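Local coordinates for putative electron transport related protein (Corynebacterium diphtheriae, PDB 4PQ1) that probably catalyses thiol-disulfide exchange as a DsbF-like oxidoreductase of the thioredoxin fold, at residues V47-W52 / V80-R85; D64-V69 / I101-I106; V125-V130 / V140-V145. All coordinates share one frame; numbering follows the deposited sequence.

Interaction 1 of 3, residues V47-W52 / V80-R85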
ATOM      1  N   VAL A  47      -2.573  -7.390  -4.267  1.00 27.55           N
ATOM      2  CA  VAL A  47      -1.542  -6.593  -3.635  1.00 27.29           C
ATOM      3  C   VAL A  47      -2.141  -5.390  -2.913  1.00 33.39           C
ATOM      4  O   VAL A  47      -2.834  -4.556  -3.524  1.00 24.86           O
ATOM      5  CB  VAL A  47      -0.495  -6.103  -4.649  1.00 27.03           C
ATOM      6  CG1 VAL A  47       0.469  -5.155  -3.969  1.00 26.58           C
ATOM      7  CG2 VAL A  47       0.270  -7.289  -5.259  1.00 29.79           C
ATOM      8  N   VAL A  48      -1.879  -5.307  -1.607  1.00 25.32           N
ATOM      9  CA  VAL A  48      -2.329  -4.165  -0.826  1.00 28.35           C
ATOM     10  C   VAL A  48      -1.159  -3.230  -0.546  1.00 31.21           C
ATOM     11  O   VAL A  48      -0.254  -3.570   0.226  1.00 31.11           O
ATOM     12  CB  VAL A  48      -2.978  -4.602   0.504  1.00 27.02           C
ATOM     13  CG1 VAL A  48      -3.453  -3.394   1.284  1.00 27.33           C
ATOM     14  CG2 VAL A  48      -4.141  -5.539   0.234  1.00 24.97           C
ATOM     15  N   LEU A  49      -1.180  -2.062  -1.190  1.00 31.16           N
ATOM     16  CA  LEU A  49      -0.152  -1.022  -1.004  1.00 27.73           C
ATOM     17  C   LEU A  49      -0.517  -0.086   0.128  1.00 24.46           C
ATOM     18  O   LEU A  49      -1.655   0.398   0.211  1.00 20.20           O
ATOM     19  CB  LEU A  49       0.022  -0.186  -2.276  1.00 29.65           C
ATOM     20  CG  LEU A  49       0.365  -0.862  -3.586  1.00 23.59           C
ATOM     21  CD1 LEU A  49       0.146   0.139  -4.700  1.00 21.69           C
ATOM     22  CD2 LEU A  49       1.805  -1.338  -3.531  1.00 22.27           C
ATOM     23  N   ASN A  50       0.462   0.203   0.974  1.00 24.61           N
ATOM     24  CA  ASN A  50       0.253   1.067   2.120  1.00 21.66           C
ATOM     25  C   ASN A  50       1.435   1.994   2.313  1.00 19.99           C
ATOM     26  O   ASN A  50       2.571   1.543   2.504  1.00 17.52           O
ATOM     27  CB  ASN A  50       0.015   0.232   3.379  1.00 24.57           C
ATOM     28  CG  ASN A  50      -0.096   1.076   4.621  1.00 23.17           C
ATOM     29  OD1 ASN A  50       0.830   1.116   5.419  1.00 30.18           O
ATOM     30  ND2 ASN A  50      -1.223   1.768   4.789  1.00 21.00           N
ATOM     31  N   ALA A  51       1.168   3.292   2.206  1.00 19.79           N
ATOM     32  CA  ALA A  51       2.174   4.315   2.472  1.00 23.86           C
ATOM     33  C   ALA A  51       2.177   4.636   3.960  1.00 23.35           C
ATOM     34  O   ALA A  51       1.127   4.927   4.546  1.00 23.35           O
ATOM     35  CB  ALA A  51       1.905   5.560   1.659  1.00 18.07           C
ATOM     36  N   TRP A  52       3.356   4.576   4.568  1.00 22.67           N
ATOM     37  CA  TRP A  52       3.469   4.668   6.013  1.00 19.05           C
ATOM     38  C   TRP A  52       4.817   5.254   6.406  1.00 20.63           C
ATOM     39  O   TRP A  52       5.710   5.381   5.570  1.00 19.86           O
ATOM     40  CB  TRP A  52       3.302   3.283   6.646  1.00 20.85           C
ATOM     41  CG  TRP A  52       4.480   2.355   6.387  1.00 20.72           C
ATOM     42  CD1 TRP A  52       4.684   1.567   5.288  1.00 21.79           C
ATOM     43  CD2 TRP A  52       5.608   2.130   7.252  1.00 24.27           C
ATOM     44  NE1 TRP A  52       5.866   0.859   5.418  1.00 19.89           N
ATOM     45  CE2 TRP A  52       6.450   1.192   6.616  1.00 24.98           C
ATOM     46  CE3 TRP A  52       5.975   2.616   8.508  1.00 22.15           C
ATOM     47  CZ2 TRP A  52       7.650   0.748   7.189  1.00 19.31           C
ATOM     48  CZ3 TRP A  52       7.174   2.173   9.079  1.00 29.00           C
ATOM     49  CH2 TRP A  52       7.990   1.244   8.420  1.00 28.14           C
ATOM     50  N   VAL A  80       2.277  -4.693   0.591  1.00 27.55           N
ATOM     51  CA  VAL A  80       3.567  -4.057   0.315  1.00 25.25           C
ATOM     52  C   VAL A  80       3.576  -2.637   0.845  1.00 22.30           C
ATOM     53  O   VAL A  80       2.780  -1.807   0.424  1.00 25.49           O
ATOM     54  CB  VAL A  80       3.889  -4.018  -1.179  1.00 25.41           C
ATOM     55  CG1 VAL A  80       5.178  -3.225  -1.398  1.00 22.04           C
ATOM     56  CG2 VAL A  80       4.023  -5.425  -1.713  1.00 17.29           C
ATOM     57  N   GLY A  81       4.465  -2.354   1.789  1.00 29.57           N
ATOM     58  CA  GLY A  81       4.497  -1.038   2.384  1.00 18.60           C
ATOM     59  C   GLY A  81       5.289  -0.093   1.522  1.00 16.54           C
ATOM     60  O   GLY A  81       6.214  -0.491   0.805  1.00 18.44           O
ATOM     61  N   ILE A  82       4.919   1.175   1.580  1.00 15.21           N
ATOM     62  CA  ILE A  82       5.719   2.210   0.946  1.00 16.68           C
ATOM     63  C   ILE A  82       6.119   3.193   2.048  1.00 19.87           C
ATOM     64  O   ILE A  82       5.348   4.068   2.437  1.00 21.43           O
ATOM     65  CB  ILE A  82       4.948   2.909  -0.193  1.00 20.74           C
ATOM     66  CG1 ILE A  82       4.555   1.882  -1.256  1.00 20.66           C
ATOM     67  CG2 ILE A  82       5.767   4.038  -0.815  1.00 17.60           C
ATOM     68  CD1 ILE A  82       3.715   2.452  -2.363  1.00 30.03           C
ATOM     69  N   ASN A  83       7.330   3.026   2.558  1.00 20.70           N
ATOM     70  CA  ASN A  83       7.823   3.817   3.683  1.00 18.74           C
ATOM     71  C   ASN A  83       8.244   5.196   3.195  1.00 20.96           C
ATOM     72  O   ASN A  83       9.197   5.322   2.412  1.00 20.46           O
ATOM     73  CB  ASN A  83       8.968   3.052   4.358  1.00 23.64           C
ATOM     74  CG  ASN A  83       9.641   3.827   5.487  1.00 20.00           C
ATOM     75  OD1 ASN A  83      10.849   4.021   5.458  1.00 22.14           O
ATOM     76  ND2 ASN A  83       8.867   4.265   6.473  1.00 18.79           N
ATOM     77  N   VAL A  84       7.498   6.230   3.592  1.00 15.72           N
ATOM     78  CA  VAL A  84       7.809   7.578   3.122  1.00 21.54           C
ATOM     79  C   VAL A  84       8.252   8.483   4.294  1.00 21.84           C
ATOM     80  O   VAL A  84       7.881   8.245   5.439  1.00 17.72           O
ATOM     81  CB  VAL A  84       6.604   8.219   2.377  1.00 22.56           C
ATOM     82  CG1 VAL A  84       6.120   7.292   1.230  1.00 18.72           C
ATOM     83  CG2 VAL A  84       5.458   8.524   3.335  1.00 18.44           C
ATOM     84  N   ARG A  85       9.073   9.487   3.991  1.00 24.94           N
ATOM     85  CA  ARG A  85       9.432  10.536   4.954  1.00 26.07           C
ATOM     86  C   ARG A  85      10.151   9.994   6.184  1.00 21.99           C
ATOM     87  O   ARG A  85      10.254  10.664   7.208  1.00 28.69           O
ATOM     88  CB  ARG A  85       8.193  11.315   5.392  1.00 28.07           C
ATOM     89  CG  ARG A  85       7.933  12.561   4.585  1.00 33.15           C
ATOM     90  CD  ARG A  85       6.482  13.029   4.688  1.00 29.83           C
ATOM     91  NE  ARG A  85       5.970  13.221   3.346  1.00 45.19           N
ATOM     92  CZ  ARG A  85       4.694  13.216   2.989  1.00 36.70           C
ATOM     93  NH1 ARG A  85       3.725  13.042   3.882  1.00 29.85           N
ATOM     94  NH2 ARG A  85       4.397  13.393   1.710  1.00 38.36           N
TER
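Val48, Asn50 and Trp52 zip against Val80, Ile82 and Val84 in a parallel beta pairing of strands 46-52 and 77-83, in the interior of the mixed sheet. Helices 57-61 and 63-73 lie between the strands in the chain, so the connection is a beta-alpha-beta crossover of the thioredoxin fold. In the ladder, Val80 N donates to Val48 O at 2.8 Å, Asn50 N to Val80 O at 3.1 Å, Trp52 N to Ile82 O at 3.0 Å, and Val84 N to Trp52 O at 2.8 Å. Ile82 N also bonds to Asn50 O, modelled too short for its length to be relied on. The Val84 bond is the straightest at its acceptor, with a C=O...N angle of 167°; in the others the donor lies out of the carbonyl plane.

One face of the ladder carries Leu49, Ala51, Val80 and Ile82. Here Leu49 and Val80 run side by side, with CD2 of Leu49 4.1 Å from CB of Val80. The other face holds the indole of Trp52. Its CG is set between the backbone N and the carbonyl carbon (chi1 71°), which folds the ring back across the neighbouring strand. Asn83 CA sits 4.1 Å from the centroid of the five-membered ring, a CH-pi contact over the face, while Asn83 ND2 lies over the six-membered ring, 3.6 Å above the indole plane. At the ring edge, Trp52 NE1 comes within 3.8 Å of Gly81 CA.

The indole NE1 is hydrogen-bonded to Ser105 OG, and the ring also touches the CxxC residues. Asn83 ND2 bonds to Asp86 OD2 and only weakly to Trp52 O. A polar bond at the edge and an amide crossing the face, inclined 38° to it with ND2 nearest, probably limit the indole's rotation beside the Cys56-Cys59 disulfide.

Interaction 2 of 3, residues D64-V69 / I101-I106; sequences DDLQEV and ITYPSI
Gln67 NE2 donates to Thr102 OG1 at 3.0 Å with an N-H...O angle of 166°, the hydroxyl lying almost in the amide plane. The other end of the same amide answers: Gln67 OE1 accepts from Thr102 N at 3.2 Å, this donor standing above the carbonyl plane. Two bonds to a single residue fix the rotation of the amide. They are possible because Thr102 OG1 sits between its backbone N and carbonyl carbon (chi1 66°), close to the N-H, and because the glutamine chain bends at chi2.

The contact ties helix 63-73 to the loop leading into strand 105-107, the outermost strand on that side of the thioredoxin-fold sheet within the chain; Leu66 of the helix also touches Asn50 of strand 46-52. Beneath the polar clasp, the Gln67 amide plane is within 8° of the Tyr103 ring plane, the two side chains running in opposite senses, with OE1 3.4 Å from Tyr103 CD2. Ile101 CG2 rests over the centre of one ring face, 3.5 Å above its plane. Farther along the ring, Tyr103 OH meets Leu66 CB at 3.4 Å, and His70 of the same helix also meets the ring.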
ATOM      1  N   ASP A  64      -0.999  -3.171  13.158  1.00 23.92           N
ATOM      2  CA  ASP A  64      -1.375  -4.543  13.462  1.00 28.91           C
ATOM      3  C   ASP A  64      -2.390  -5.083  12.463  1.00 32.91           C
ATOM      4  O   ASP A  64      -2.365  -6.265  12.102  1.00 30.52           O
ATOM      5  CB  ASP A  64      -1.956  -4.639  14.865  1.00 29.56           C
ATOM      6  CG  ASP A  64      -0.888  -4.555  15.950  1.00 38.64           C
ATOM      7  OD1 ASP A  64       0.296  -4.843  15.659  1.00 33.88           O
ATOM      8  OD2 ASP A  64      -1.249  -4.215  17.098  1.00 43.31           O
ATOM      9  N   ASP A  65      -3.298  -4.212  12.032  1.00 29.86           N
ATOM     10  CA  ASP A  65      -4.365  -4.617  11.133  1.00 27.86           C
ATOM     11  C   ASP A  65      -3.810  -4.958   9.756  1.00 32.47           C
ATOM     12  O   ASP A  65      -4.230  -5.932   9.127  1.00 32.82           O
ATOM     13  CB  ASP A  65      -5.427  -3.519  11.043  1.00 27.70           C
ATOM     14  CG  ASP A  65      -6.496  -3.655  12.122  1.00 40.74           C
ATOM     15  OD1 ASP A  65      -6.314  -4.468  13.060  1.00 54.33           O
ATOM     16  OD2 ASP A  65      -7.526  -2.955  12.038  1.00 41.06           O
ATOM     17  N   LEU A  66      -2.853  -4.168   9.289  1.00 34.18           N
ATOM     18  CA  LEU A  66      -2.236  -4.451   8.005  1.00 27.57           C
ATOM     19  C   LEU A  66      -1.496  -5.784   8.087  1.00 28.66           C
ATOM     20  O   LEU A  66      -1.470  -6.537   7.128  1.00 27.13           O
ATOM     21  CB  LEU A  66      -1.298  -3.316   7.595  1.00 30.94           C
ATOM     22  CG  LEU A  66      -1.973  -1.978   7.268  1.00 24.88           C
ATOM     23  CD1 LEU A  66      -0.948  -0.865   7.307  1.00 30.81           C
ATOM     24  CD2 LEU A  66      -2.594  -2.038   5.901  1.00 32.94           C
ATOM     25  N   GLN A  67      -0.919  -6.084   9.245  1.00 24.84           N
ATOM     26  CA  GLN A  67      -0.280  -7.381   9.450  1.00 28.60           C
ATOM     27  C   GLN A  67      -1.325  -8.477   9.333  1.00 28.04           C
ATOM     28  O   GLN A  67      -1.078  -9.542   8.771  1.00 32.52           O
ATOM     29  CB  GLN A  67       0.420  -7.458  10.819  1.00 27.51           C
ATOM     30  CG  GLN A  67       1.197  -8.764  11.041  1.00 19.39           C
ATOM     31  CD  GLN A  67       2.256  -9.002   9.972  1.00 26.35           C
ATOM     32  OE1 GLN A  67       2.790  -8.055   9.388  1.00 28.41           O
ATOM     33  NE2 GLN A  67       2.571 -10.263   9.719  1.00 25.95           N
ATOM     34  N   GLU A  68      -2.506  -8.199   9.861  1.00 26.72           N
ATOM     35  CA  GLU A  68      -3.592  -9.159   9.865  1.00 27.63           C
ATOM     36  C   GLU A  68      -4.014  -9.500   8.433  1.00 32.50           C
ATOM     37  O   GLU A  68      -4.069 -10.670   8.043  1.00 31.83           O
ATOM     38  CB  GLU A  68      -4.760  -8.584  10.657  1.00 30.28           C
ATOM     39  CG  GLU A  68      -5.890  -9.533  10.911  1.00 37.10           C
ATOM     40  CD  GLU A  68      -6.982  -8.866  11.712  1.00 48.69           C
ATOM     41  OE1 GLU A  68      -6.650  -8.061  12.618  1.00 42.71           O
ATOM     42  OE2 GLU A  68      -8.168  -9.136  11.419  1.00 43.02           O
ATOM     43  N   VAL A  69      -4.288  -8.453   7.660  1.00 34.69           N
ATOM     44  CA  VAL A  69      -4.622  -8.552   6.240  1.00 24.55           C
ATOM     45  C   VAL A  69      -3.560  -9.315   5.466  1.00 25.80           C
ATOM     46  O   VAL A  69      -3.883 -10.174   4.655  1.00 30.34           O
ATOM     47  CB  VAL A  69      -4.797  -7.151   5.616  1.00 26.01           C
ATOM     48  CG1 VAL A  69      -5.014  -7.242   4.108  1.00 23.77           C
ATOM     49  CG2 VAL A  69      -5.956  -6.426   6.264  1.00 23.98           C
ATOM     50  N   ILE A 101       6.226  -7.024  11.917  1.00 30.51           N
ATOM     51  CA  ILE A 101       5.752  -6.814  10.558  1.00 24.83           C
ATOM     52  C   ILE A 101       6.545  -7.712   9.619  1.00 31.26           C
ATOM     53  O   ILE A 101       7.758  -7.578   9.516  1.00 33.68           O
ATOM     54  CB  ILE A 101       5.916  -5.340  10.125  1.00 25.13           C
ATOM     55  CG1 ILE A 101       5.190  -4.388  11.089  1.00 23.26           C
ATOM     56  CG2 ILE A 101       5.492  -5.137   8.688  1.00 24.50           C
ATOM     57  CD1 ILE A 101       3.826  -4.839  11.516  1.00 31.45           C
ATOM     58  N   THR A 102       5.879  -8.626   8.923  1.00 26.88           N
ATOM     59  CA  THR A 102       6.621  -9.584   8.121  1.00 28.96           C
ATOM     60  C   THR A 102       6.503  -9.344   6.627  1.00 33.49           C
ATOM     61  O   THR A 102       7.077 -10.098   5.839  1.00 29.78           O
ATOM     62  CB  THR A 102       6.175 -11.021   8.410  1.00 30.53           C
ATOM     63  OG1 THR A 102       4.822 -11.195   7.983  1.00 40.13           O
ATOM     64  CG2 THR A 102       6.264 -11.306   9.894  1.00 31.16           C
ATOM     65  N   TYR A 103       5.783  -8.293   6.230  1.00 27.14           N
ATOM     66  CA  TYR A 103       5.662  -7.976   4.805  1.00 28.77           C
ATOM     67  C   TYR A 103       6.671  -6.914   4.347  1.00 30.50           C
ATOM     68  O   TYR A 103       7.127  -6.087   5.154  1.00 30.67           O
ATOM     69  CB  TYR A 103       4.231  -7.546   4.477  1.00 25.24           C
ATOM     70  CG  TYR A 103       3.687  -6.357   5.231  1.00 27.49           C
ATOM     71  CD1 TYR A 103       3.947  -5.057   4.803  1.00 34.70           C
ATOM     72  CD2 TYR A 103       2.867  -6.530   6.337  1.00 22.36           C
ATOM     73  CE1 TYR A 103       3.425  -3.959   5.477  1.00 28.81           C
ATOM     74  CE2 TYR A 103       2.340  -5.441   7.015  1.00 23.02           C
ATOM     75  CZ  TYR A 103       2.621  -4.162   6.576  1.00 24.56           C
ATOM     76  OH  TYR A 103       2.104  -3.078   7.236  1.00 29.10           O
ATOM     77  N   PRO A 104       7.036  -6.938   3.050  1.00 31.87           N
ATOM     78  CA  PRO A 104       8.109  -6.054   2.585  1.00 32.87           C
ATOM     79  C   PRO A 104       7.646  -4.614   2.433  1.00 30.40           C
ATOM     80  O   PRO A 104       6.443  -4.369   2.276  1.00 25.38           O
ATOM     81  CB  PRO A 104       8.474  -6.644   1.228  1.00 38.84           C
ATOM     82  CG  PRO A 104       7.182  -7.178   0.716  1.00 23.03           C
ATOM     83  CD  PRO A 104       6.405  -7.656   1.922  1.00 28.62           C
ATOM     84  N   SER A 105       8.591  -3.679   2.504  1.00 27.74           N
ATOM     85  CA  SER A 105       8.310  -2.274   2.246  1.00 26.36           C
ATOM     86  C   SER A 105       9.307  -1.734   1.242  1.00 26.86           C
ATOM     87  O   SER A 105      10.485  -2.080   1.277  1.00 31.49           O
ATOM     88  CB  SER A 105       8.371  -1.433   3.532  1.00 25.18           C
ATOM     89  OG  SER A 105       7.170  -1.513   4.283  1.00 31.14           O
ATOM     90  N   ILE A 106       8.827  -0.896   0.334  1.00 23.51           N
ATOM     91  CA  ILE A 106       9.724  -0.109  -0.487  1.00 23.47           C
ATOM     92  C   ILE A 106      10.193   1.100   0.309  1.00 29.42           C
ATOM     93  O   ILE A 106       9.376   1.841   0.864  1.00 27.75           O
ATOM     94  CB  ILE A 106       9.048   0.344  -1.782  1.00 28.28           C
ATOM     95  CG1 ILE A 106       8.688  -0.880  -2.627  1.00 26.13           C
ATOM     96  CG2 ILE A 106       9.945   1.309  -2.536  1.00 28.64           C
ATOM     97  CD1 ILE A 106       8.085  -0.521  -3.940  1.00 24.76           C
TER

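Interaction 3 of 3, residues V125-V130 / V140-V145; sequences VPTTIV and VFLREV
Thr128 meets Phe141 through its backbone and Val145 through its side chain. Its CB lies 4.2 Å from Val145 CG2. At the branch, OG1 stands anti to the carbonyl carbon (chi1 -62°), turned toward the loop after the second strand, and shares that methyl, touching Val145 CG2 at 3.6 Å. The hydroxyl donates to a water 2.7 Å from OG1, and that water donates in turn to Arg143 O at 2.6 Å. Thr128 OG1 is also hydrogen-bonded to Asn50 ND2, so a buried hydroxyl joins strand 46-52 to the loop. The other branch, CG2, anti to the backbone N, reaches Val48 of the neighbouring strand.

These residues belong to the beta hairpin of strands 127-131 and 137-141, which supplies two antiparallel strands of the mixed thioredoxin-fold sheet. Thr128 and Phe141 form a hydrogen-bonded pair: Thr128 N to Phe141 O is 3.0 Å, and Phe141 N to Thr128 O is 2.8 Å, with both donors in the carbonyl planes. Ile129 and Val140 form the next, non-hydrogen-bonded pair, packing side by side with their CG1 atoms 4.0 Å apart.

Pro126, near the start of segment 125-130, follows a cis peptide bond, consistent with the cis-proline that faces the CxxC motif in the thioredoxin fold, and its ring touches Pro58 and Cys59. Across the contact, Pro126 CG rests 3.9 Å from Glu144 CA. On the same face as Thr128, the Phe141 ring turns its edge toward Thr128 O and Val130 CG2, while CD1 lies over a face of the Arg143 guanidinium. That group is held by salt bridges to Glu13 and Asp149, and its NH1 also donates to Glu144 O.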
ATOM      1  N   VAL A 125      -0.805  10.416   4.394  1.00 23.94           N
ATOM      2  CA  VAL A 125      -0.204   9.234   4.997  1.00 22.41           C
ATOM      3  C   VAL A 125      -0.903   8.995   6.328  1.00 27.39           C
ATOM      4  O   VAL A 125      -0.966   9.897   7.156  1.00 25.19           O
ATOM      5  CB  VAL A 125       1.323   9.393   5.228  1.00 20.97           C
ATOM      6  CG1 VAL A 125       1.896   8.141   5.878  1.00 27.45           C
ATOM      7  CG2 VAL A 125       2.026   9.653   3.936  1.00 22.04           C
ATOM      8  N   PRO A 126      -1.437   7.780   6.535  1.00 27.31           N
ATOM      9  CA  PRO A 126      -1.315   6.662   5.599  1.00 25.62           C
ATOM     10  C   PRO A 126      -2.307   6.734   4.426  1.00 20.55           C
ATOM     11  O   PRO A 126      -3.292   7.474   4.481  1.00 22.37           O
ATOM     12  CB  PRO A 126      -1.600   5.456   6.486  1.00 23.72           C
ATOM     13  CG  PRO A 126      -2.605   5.971   7.463  1.00 18.50           C
ATOM     14  CD  PRO A 126      -2.250   7.416   7.710  1.00 23.77           C
ATOM     15  N   THR A 127      -1.983   6.012   3.361  1.00 22.92           N
ATOM     16  CA  THR A 127      -2.880   5.753   2.229  1.00 16.54           C
ATOM     17  C   THR A 127      -2.808   4.266   1.971  1.00 21.73           C
ATOM     18  O   THR A 127      -1.721   3.669   2.037  1.00 20.37           O
ATOM     19  CB  THR A 127      -2.485   6.529   0.949  1.00 21.22           C
ATOM     20  OG1 THR A 127      -2.771   7.924   1.122  1.00 21.52           O
ATOM     21  CG2 THR A 127      -3.258   5.990  -0.336  1.00 17.75           C
ATOM     22  N   THR A 128      -3.957   3.657   1.703  1.00 21.52           N
ATOM     23  CA  THR A 128      -3.971   2.246   1.362  1.00 27.71           C
ATOM     24  C   THR A 128      -4.647   2.013   0.023  1.00 24.17           C
ATOM     25  O   THR A 128      -5.770   2.471  -0.209  1.00 24.77           O
ATOM     26  CB  THR A 128      -4.677   1.409   2.430  1.00 26.48           C
ATOM     27  OG1 THR A 128      -3.967   1.530   3.662  1.00 25.33           O
ATOM     28  CG2 THR A 128      -4.702  -0.052   2.012  1.00 22.70           C
ATOM     29  N   ILE A 129      -3.957   1.309  -0.864  1.00 24.49           N
ATOM     30  CA  ILE A 129      -4.540   0.973  -2.157  1.00 22.40           C
ATOM     31  C   ILE A 129      -4.633  -0.533  -2.342  1.00 24.29           C
ATOM     32  O   ILE A 129      -3.623  -1.236  -2.281  1.00 23.24           O
ATOM     33  CB  ILE A 129      -3.741   1.577  -3.303  1.00 20.60           C
ATOM     34  CG1 ILE A 129      -3.673   3.097  -3.133  1.00 17.89           C
ATOM     35  CG2 ILE A 129      -4.392   1.191  -4.644  1.00 20.58           C
ATOM     36  CD1 ILE A 129      -2.767   3.782  -4.109  1.00 19.60           C
ATOM     37  N   VAL A 130      -5.850  -1.025  -2.562  1.00 18.58           N
ATOM     38  CA  VAL A 130      -6.036  -2.454  -2.801  1.00 23.28           C
ATOM     39  C   VAL A 130      -6.040  -2.694  -4.308  1.00 27.08           C
ATOM     40  O   VAL A 130      -6.922  -2.210  -5.002  1.00 20.61           O
ATOM     41  CB  VAL A 130      -7.347  -2.989  -2.182  1.00 20.04           C
ATOM     42  CG1 VAL A 130      -7.434  -4.484  -2.365  1.00 21.19           C
ATOM     43  CG2 VAL A 130      -7.434  -2.646  -0.690  1.00 20.85           C
ATOM     44  N   VAL A 140      -9.206   2.845  -3.068  1.00 23.41           N
ATOM     45  CA  VAL A 140      -8.190   3.720  -2.499  1.00 26.13           C
ATOM     46  C   VAL A 140      -8.701   4.361  -1.216  1.00 22.77           C
ATOM     47  O   VAL A 140      -9.771   4.968  -1.199  1.00 25.06           O
ATOM     48  CB  VAL A 140      -7.764   4.825  -3.482  1.00 28.52           C
ATOM     49  CG1 VAL A 140      -6.699   5.746  -2.827  1.00 19.17           C
ATOM     50  CG2 VAL A 140      -7.270   4.205  -4.800  1.00 22.73           C
ATOM     51  N   PHE A 141      -7.935   4.216  -0.143  1.00 19.65           N
ATOM     52  CA  PHE A 141      -8.310   4.755   1.160  1.00 22.43           C
ATOM     53  C   PHE A 141      -7.389   5.898   1.552  1.00 22.58           C
ATOM     54  O   PHE A 141      -6.189   5.683   1.750  1.00 19.33           O
ATOM     55  CB  PHE A 141      -8.261   3.667   2.238  1.00 24.23           C
ATOM     56  CG  PHE A 141      -9.299   2.586   2.068  1.00 23.72           C
ATOM     57  CD1 PHE A 141     -10.580   2.756   2.564  1.00 19.21           C
ATOM     58  CD2 PHE A 141      -8.982   1.387   1.436  1.00 19.26           C
ATOM     59  CE1 PHE A 141     -11.537   1.762   2.412  1.00 25.70           C
ATOM     60  CE2 PHE A 141      -9.932   0.397   1.284  1.00 21.31           C
ATOM     61  CZ  PHE A 141     -11.216   0.581   1.772  1.00 16.72           C
ATOM     62  N   LEU A 142      -7.945   7.106   1.653  1.00 21.61           N
ATOM     63  CA  LEU A 142      -7.171   8.289   2.028  1.00 17.03           C
ATOM     64  C   LEU A 142      -7.346   8.553   3.524  1.00 26.13           C
ATOM     65  O   LEU A 142      -7.670   9.657   3.962  1.00 23.05           O
ATOM     66  CB  LEU A 142      -7.605   9.505   1.207  1.00 22.45           C
ATOM     67  CG  LEU A 142      -7.541   9.278  -0.314  1.00 22.07           C
ATOM     68  CD1 LEU A 142      -8.104  10.475  -1.070  1.00 28.01           C
ATOM     69  CD2 LEU A 142      -6.113   8.944  -0.774  1.00 14.99           C
ATOM     70  N   ARG A 143      -7.125   7.503   4.297  1.00 17.90           N
ATOM     71  CA  ARG A 143      -7.387   7.512   5.706  1.00 19.28           C
ATOM     72  C   ARG A 143      -6.800   6.242   6.255  1.00 21.06           C
ATOM     73  O   ARG A 143      -6.493   5.328   5.494  1.00 15.25           O
ATOM     74  CB  ARG A 143      -8.884   7.602   6.008  1.00 16.41           C
ATOM     75  CG  ARG A 143      -9.717   6.481   5.408  1.00 19.13           C
ATOM     76  CD  ARG A 143     -11.060   6.390   6.117  1.00 19.13           C
ATOM     77  NE  ARG A 143     -11.969   5.411   5.530  1.00 23.18           N
ATOM     78  CZ  ARG A 143     -12.105   4.161   5.955  1.00 27.69           C
ATOM     79  NH1 ARG A 143     -11.384   3.723   6.975  1.00 31.73           N
ATOM     80  NH2 ARG A 143     -12.970   3.346   5.364  1.00 30.05           N
ATOM     81  N   GLU A 144      -6.578   6.230   7.568  1.00 20.74           N
ATOM     82  CA  GLU A 144      -6.311   5.009   8.296  1.00 20.17           C
ATOM     83  C   GLU A 144      -7.420   3.980   8.003  1.00 23.86           C
ATOM     84  O   GLU A 144      -8.598   4.349   7.872  1.00 20.18           O
ATOM     85  CB  GLU A 144      -6.233   5.317   9.796  1.00 20.10           C
ATOM     86  CG  GLU A 144      -5.898   4.124  10.662  1.00 23.39           C
ATOM     87  CD  GLU A 144      -5.691   4.498  12.136  1.00 32.77           C
ATOM     88  OE1 GLU A 144      -5.482   3.556  12.941  1.00 26.23           O
ATOM     89  OE2 GLU A 144      -5.753   5.712  12.483  1.00 17.03           O
ATOM     90  N   VAL A 145      -7.047   2.707   7.888  1.00 24.66           N
ATOM     91  CA  VAL A 145      -8.020   1.645   7.648  1.00 23.91           C
ATOM     92  C   VAL A 145      -7.973   0.599   8.753  1.00 31.56           C
ATOM     93  O   VAL A 145      -6.942   0.439   9.403  1.00 24.16           O
ATOM     94  CB  VAL A 145      -7.777   0.922   6.305  1.00 27.59           C
ATOM     95  CG1 VAL A 145      -8.207   1.789   5.141  1.00 27.19           C
ATOM     96  CG2 VAL A 145      -6.310   0.498   6.165  1.00 24.20           C
TER
HETATM   97  O   HOH W   1      -4.662   3.468   5.408  1.00 19.22           O

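How the interactions relate
All three contacts reach one mixed sheet. Interaction 1 pairs two parallel strands in its interior and is wholly buried; interaction 3 pairs an antiparallel hairpin next to it, and Leu49 O-Ile129 N (2.7 Å) and Ala51 N-Thr127 O (2.9 Å) join strands 46-52 and 127-131 into one surface. Interaction 2 differs in kind, for a glutamine of the helix there grips a loop residue by its backbone N-H and its hydroxyl, partly at the surface. It meets interaction 1 through Gly81, whose N and O probably bond to Pro104 O and Ile106 N. Backbone ladders thus govern 1 and 3, a side-chain amide governs 2, and contacts 1 and 3 both touch the CxxC residues.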